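Local atomic coordinates of aminoacyltransferase FemA (PDB entry 1LRZ), a protein that catalyses the addition of glycines 2 and 3 to the pentaglycine bridge of Staphylococcus aureus peptidoglycan, with glycyl-tRNA(Gly) as donor. Residues A[12-15]-A[16-19]; A[74-77]-A[78-82]. One frame throughout, in Å; residues are numbered along the deposited sequence.

Interaction 1: residues A[12-15]-A[16-19]; sequences GAFT and DSMP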
loop_
_atom_site.group_PDB
_atom_site.type_symbol
_atom_site.label_atom_id
_atom_site.label_comp_id
_atom_site.label_asym_id
_atom_site.label_seq_id
_atom_site.Cartn_x
_atom_site.Cartn_y
_atom_site.Cartn_z
ATOM N N GLY A 12 3.577 20.231 6.113
ATOM C CA GLY A 12 3.189 19.545 4.890
ATOM C C GLY A 12 4.137 19.750 3.718
ATOM O O GLY A 12 4.457 18.795 2.986
ATOM N N ALA A 13 4.582 20.990 3.531
ATOM C CA ALA A 13 5.486 21.313 2.434
ATOM C C ALA A 13 6.804 20.566 2.576
ATOM O O ALA A 13 7.334 20.016 1.598
ATOM C CB ALA A 13 5.741 22.824 2.389
ATOM N N PHE A 14 7.341 20.542 3.792
ATOM C CA PHE A 14 8.606 19.849 4.004
ATOM C C PHE A 14 8.491 18.342 3.832
ATOM O O PHE A 14 9.266 17.732 3.096
ATOM C CB PHE A 14 9.165 20.121 5.394
ATOM C CG PHE A 14 10.423 19.369 5.679
ATOM C CD1 PHE A 14 11.605 19.703 5.028
ATOM C CD2 PHE A 14 10.428 18.323 6.599
ATOM C CE1 PHE A 14 12.785 19.010 5.291
ATOM C CE2 PHE A 14 11.592 17.619 6.874
ATOM C CZ PHE A 14 12.781 17.962 6.220
ATOM N N THR A 15 7.525 17.727 4.502
ATOM C CA THR A 15 7.399 16.277 4.383
ATOM C C THR A 15 7.102 15.797 2.948
ATOM O O THR A 15 7.567 14.729 2.555
ATOM C CB THR A 15 6.352 15.741 5.366
ATOM O OG1 THR A 15 5.083 16.359 5.105
ATOM C CG2 THR A 15 6.794 16.049 6.802
ATOM N N ASP A 16 6.358 16.583 2.168
ATOM C CA ASP A 16 6.059 16.217 0.779
ATOM C C ASP A 16 7.324 16.191 -0.083
ATOM O O ASP A 16 7.359 15.532 -1.116
ATOM C CB ASP A 16 5.090 17.214 0.127
ATOM C CG ASP A 16 3.629 16.894 0.387
ATOM O OD1 ASP A 16 2.780 17.664 -0.106
ATOM O OD2 ASP A 16 3.322 15.890 1.069
ATOM N N SER A 17 8.356 16.915 0.334
ATOM C CA SER A 17 9.581 16.980 -0.449
ATOM C C SER A 17 10.661 15.997 -0.027
ATOM O O SER A 17 11.716 15.949 -0.637
ATOM C CB SER A 17 10.167 18.397 -0.376
ATOM O OG SER A 17 10.704 18.661 0.919
ATOM N N MET A 18 10.401 15.205 1.004
ATOM C CA MET A 18 11.423 14.299 1.517
ATOM C C MET A 18 11.168 12.813 1.296
ATOM O O MET A 18 10.020 12.361 1.272
ATOM C CB MET A 18 11.601 14.541 3.033
ATOM C CG MET A 18 12.251 15.911 3.420
ATOM S SD MET A 18 14.004 15.970 2.998
ATOM C CE MET A 18 14.715 15.176 4.362
ATOM N N PRO A 19 12.244 12.034 1.124
ATOM C CA PRO A 19 12.099 10.586 0.932
ATOM C C PRO A 19 11.782 10.005 2.305
ATOM O O PRO A 19 12.127 10.600 3.329
ATOM C CB PRO A 19 13.482 10.155 0.437
ATOM C CG PRO A 19 14.395 11.160 1.082
ATOM C CD PRO A 19 13.632 12.458 0.885
HETATM O O HOH W 1 2.845 15.908 3.598
HETATM O O HOH W 2 7.825 13.031 0.072
#
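Phe14 and Met18 meet at the C-terminal end of helix 8-16, where the chain leaves the helix for a loop. The apolar part comes first. Met18 lays its CG over one face of the Phe14 ring, displaced toward the rim, with CG 3.8 Å from the ring centroid in a CH-pi contact; the nearest ring atom is CZ. The sulfur follows obliquely, SD lying 4.7 Å from the same centroid, which makes this a Met-aromatic contact. A chi1 of -69°, with CG anti to the carbonyl carbon, sets CG over the ring, and bends at chi2 and chi3 then keep SD and CE alongside it, CE nearing CZ.

The backbone bonds record the helix running out. Asp16 N still donates to Gly12 O in the i to i-4 pattern, but the next two amides reach back only three residues: Ser17 N to Phe14 O at 3.0 Å and Met18 N to Thr15 O at 3.3 Å. Phe14 O takes a second bond from Ser17 OG at 2.8 Å, the donor tilted 19° from the carbonyl plane; chi1 of 71° places OG between the backbone N and carbonyl carbon, facing Phe14 O.

Water and charge hold the polar side chains of Thr15 and Asp16. One water bridges Thr15 OG1 (2.7 Å) and Asp16 OD2, donating to the carboxylate at 2.6 Å, while Asp16 OD1 forms a salt bridge with Arg235. The carbonyls of Phe11 and Gln25 both lie within hydrogen-bonding distance of Thr15 OG1 and compete for its one proton, so the hydroxyl joins the helix to the loop that follows. The change from i-4 to i-3 bonds is the usual 3-10-like tightening of a last helical turn, to which the serine hydroxyl is a local addition; here that turn packs against strands 52-63 and 67-78.

Interaction 2: residues A[74-77]-A[78-82]; sequences RGPV and IDYEN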
loop_
_atom_site.group_PDB
_atom_site.type_symbol
_atom_site.label_atom_id
_atom_site.label_comp_id
_atom_site.label_asym_id
_atom_site.label_seq_id
_atom_site.Cartn_x
_atom_site.Cartn_y
_atom_site.Cartn_z
ATOM N N ARG A 74 5.723 7.152 13.073
ATOM C CA ARG A 74 6.581 6.814 11.927
ATOM C C ARG A 74 7.542 7.929 11.527
ATOM O O ARG A 74 8.194 7.858 10.478
ATOM C CB ARG A 74 5.728 6.425 10.707
ATOM C CG ARG A 74 5.352 4.952 10.643
ATOM C CD ARG A 74 6.591 4.105 10.730
ATOM N NE ARG A 74 6.405 2.711 10.341
ATOM C CZ ARG A 74 7.342 1.789 10.517
ATOM N NH1 ARG A 74 7.139 0.533 10.140
ATOM N NH2 ARG A 74 8.481 2.134 11.103
ATOM N N GLY A 75 7.621 8.962 12.357
ATOM C CA GLY A 75 8.523 10.064 12.074
ATOM C C GLY A 75 9.730 9.916 12.976
ATOM O O GLY A 75 9.826 8.927 13.692
ATOM N N PRO A 76 10.647 10.891 13.005
ATOM C CA PRO A 76 10.637 12.138 12.235
ATOM C C PRO A 76 11.112 12.020 10.790
ATOM O O PRO A 76 11.709 11.021 10.390
ATOM C CB PRO A 76 11.565 13.037 13.042
ATOM C CG PRO A 76 12.585 12.072 13.546
ATOM C CD PRO A 76 11.750 10.888 13.985
ATOM N N VAL A 77 10.831 13.058 10.015
ATOM C CA VAL A 77 11.273 13.129 8.628
ATOM C C VAL A 77 12.485 14.050 8.742
ATOM O O VAL A 77 12.365 15.195 9.182
ATOM C CB VAL A 77 10.192 13.753 7.737
ATOM C CG1 VAL A 77 10.655 13.761 6.289
ATOM C CG2 VAL A 77 8.883 12.950 7.884
ATOM N N ILE A 78 13.652 13.536 8.374
ATOM C CA ILE A 78 14.884 14.293 8.497
ATOM C C ILE A 78 15.948 13.601 7.643
ATOM O O ILE A 78 15.797 12.426 7.285
ATOM C CB ILE A 78 15.302 14.310 9.996
ATOM C CG1 ILE A 78 16.574 15.129 10.222
ATOM C CG2 ILE A 78 15.517 12.888 10.481
ATOM C CD1 ILE A 78 16.902 15.281 11.702
ATOM N N ASP A 79 17.011 14.323 7.302
ATOM C CA ASP A 79 18.091 13.728 6.513
ATOM C C ASP A 79 18.898 12.831 7.448
ATOM O O ASP A 79 19.705 13.317 8.255
ATOM C CB ASP A 79 18.970 14.833 5.905
ATOM C CG ASP A 79 20.283 14.303 5.334
ATOM O OD1 ASP A 79 20.359 13.098 5.007
ATOM O OD2 ASP A 79 21.234 15.107 5.197
ATOM N N TYR A 80 18.685 11.520 7.346
ATOM C CA TYR A 80 19.387 10.591 8.225
ATOM C C TYR A 80 20.857 10.345 7.906
ATOM O O TYR A 80 21.509 9.585 8.612
ATOM C CB TYR A 80 18.634 9.255 8.324
ATOM C CG TYR A 80 17.399 9.320 9.199
ATOM C CD1 TYR A 80 16.138 9.547 8.646
ATOM C CD2 TYR A 80 17.494 9.163 10.593
ATOM C CE1 TYR A 80 14.996 9.611 9.458
ATOM C CE2 TYR A 80 16.362 9.227 11.412
ATOM C CZ TYR A 80 15.117 9.448 10.840
ATOM O OH TYR A 80 13.988 9.503 11.634
ATOM N N GLU A 81 21.382 10.973 6.855
ATOM C CA GLU A 81 22.803 10.836 6.537
ATOM C C GLU A 81 23.578 11.800 7.451
ATOM O O GLU A 81 24.750 11.591 7.745
ATOM C CB GLU A 81 23.079 11.223 5.077
ATOM C CG GLU A 81 22.444 10.298 4.065
ATOM C CD GLU A 81 22.825 8.858 4.315
ATOM O OE1 GLU A 81 24.039 8.578 4.344
ATOM O OE2 GLU A 81 21.919 8.013 4.490
ATOM N N ASN A 82 22.900 12.855 7.889
ATOM C CA ASN A 82 23.488 13.888 8.742
ATOM C C ASN A 82 23.394 13.462 10.213
ATOM O O ASN A 82 22.412 13.760 10.890
ATOM C CB ASN A 82 22.724 15.198 8.531
ATOM C CG ASN A 82 23.451 16.413 9.087
ATOM O OD1 ASN A 82 24.203 16.329 10.065
ATOM N ND2 ASN A 82 23.204 17.563 8.472
#
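The backbone reaches Pro76 through a cis peptide bond, runs extended through Val77 and Ile78 at the end of strand 67-78, and then folds into a type I beta turn from Asp79 to Asn82. This is a strand-to-helix connection: the turn closes with Asn82 N bonded to Asp79 O, and the Asn82 side chain, at the N-cap position, accepts from Leu85 N at the start of helix 83-98. Within the turn Asp79 OD1 accepts from Glu81 N at 3.0 Å, an Asx turn in which the amide meets the oxygen from above the carboxylate plane.

Tyr80 doubles back over the strand end. Its chi1 of -76° sets CG beside its own backbone N, and the ring reaches back across Ile78, whose CG2 sits 3.4 Å above one face, offset toward the rim. Pro76 and Ile78 also pack on Phe89 of helix 83-98, and Val77 keeps a backbone bond to Ala55 of the neighbouring strand. Pro76 crosses the tyrosine at about a right angle, its CG 3.5 Å from Tyr80 OH, and that hydroxyl donates to Pro76 O at 3.0 Å, tilted 34° from the carbonyl plane.

Interaction 1 comes first along the chain and interaction 2 follows some sixty residues later, yet their centres lie about 11 Å apart and they touch. Val77 is the meeting point: Phe14 CE2 lies 3.4 Å from Val77 O, and Met18 CB packs 3.5 Å from Val77 CG1. Met18 CE reaches on to the backbone between Ile78 and Asp79. Strand 67-78 is a member of the seven-stranded mixed sheet, and residues 78-82 carry the chain from it into helix 83-98. Residues 12-19 and 74-82 thus put the end of helix 8-16 against the place where strand 67-78 gives way to the turn before helix 83-98.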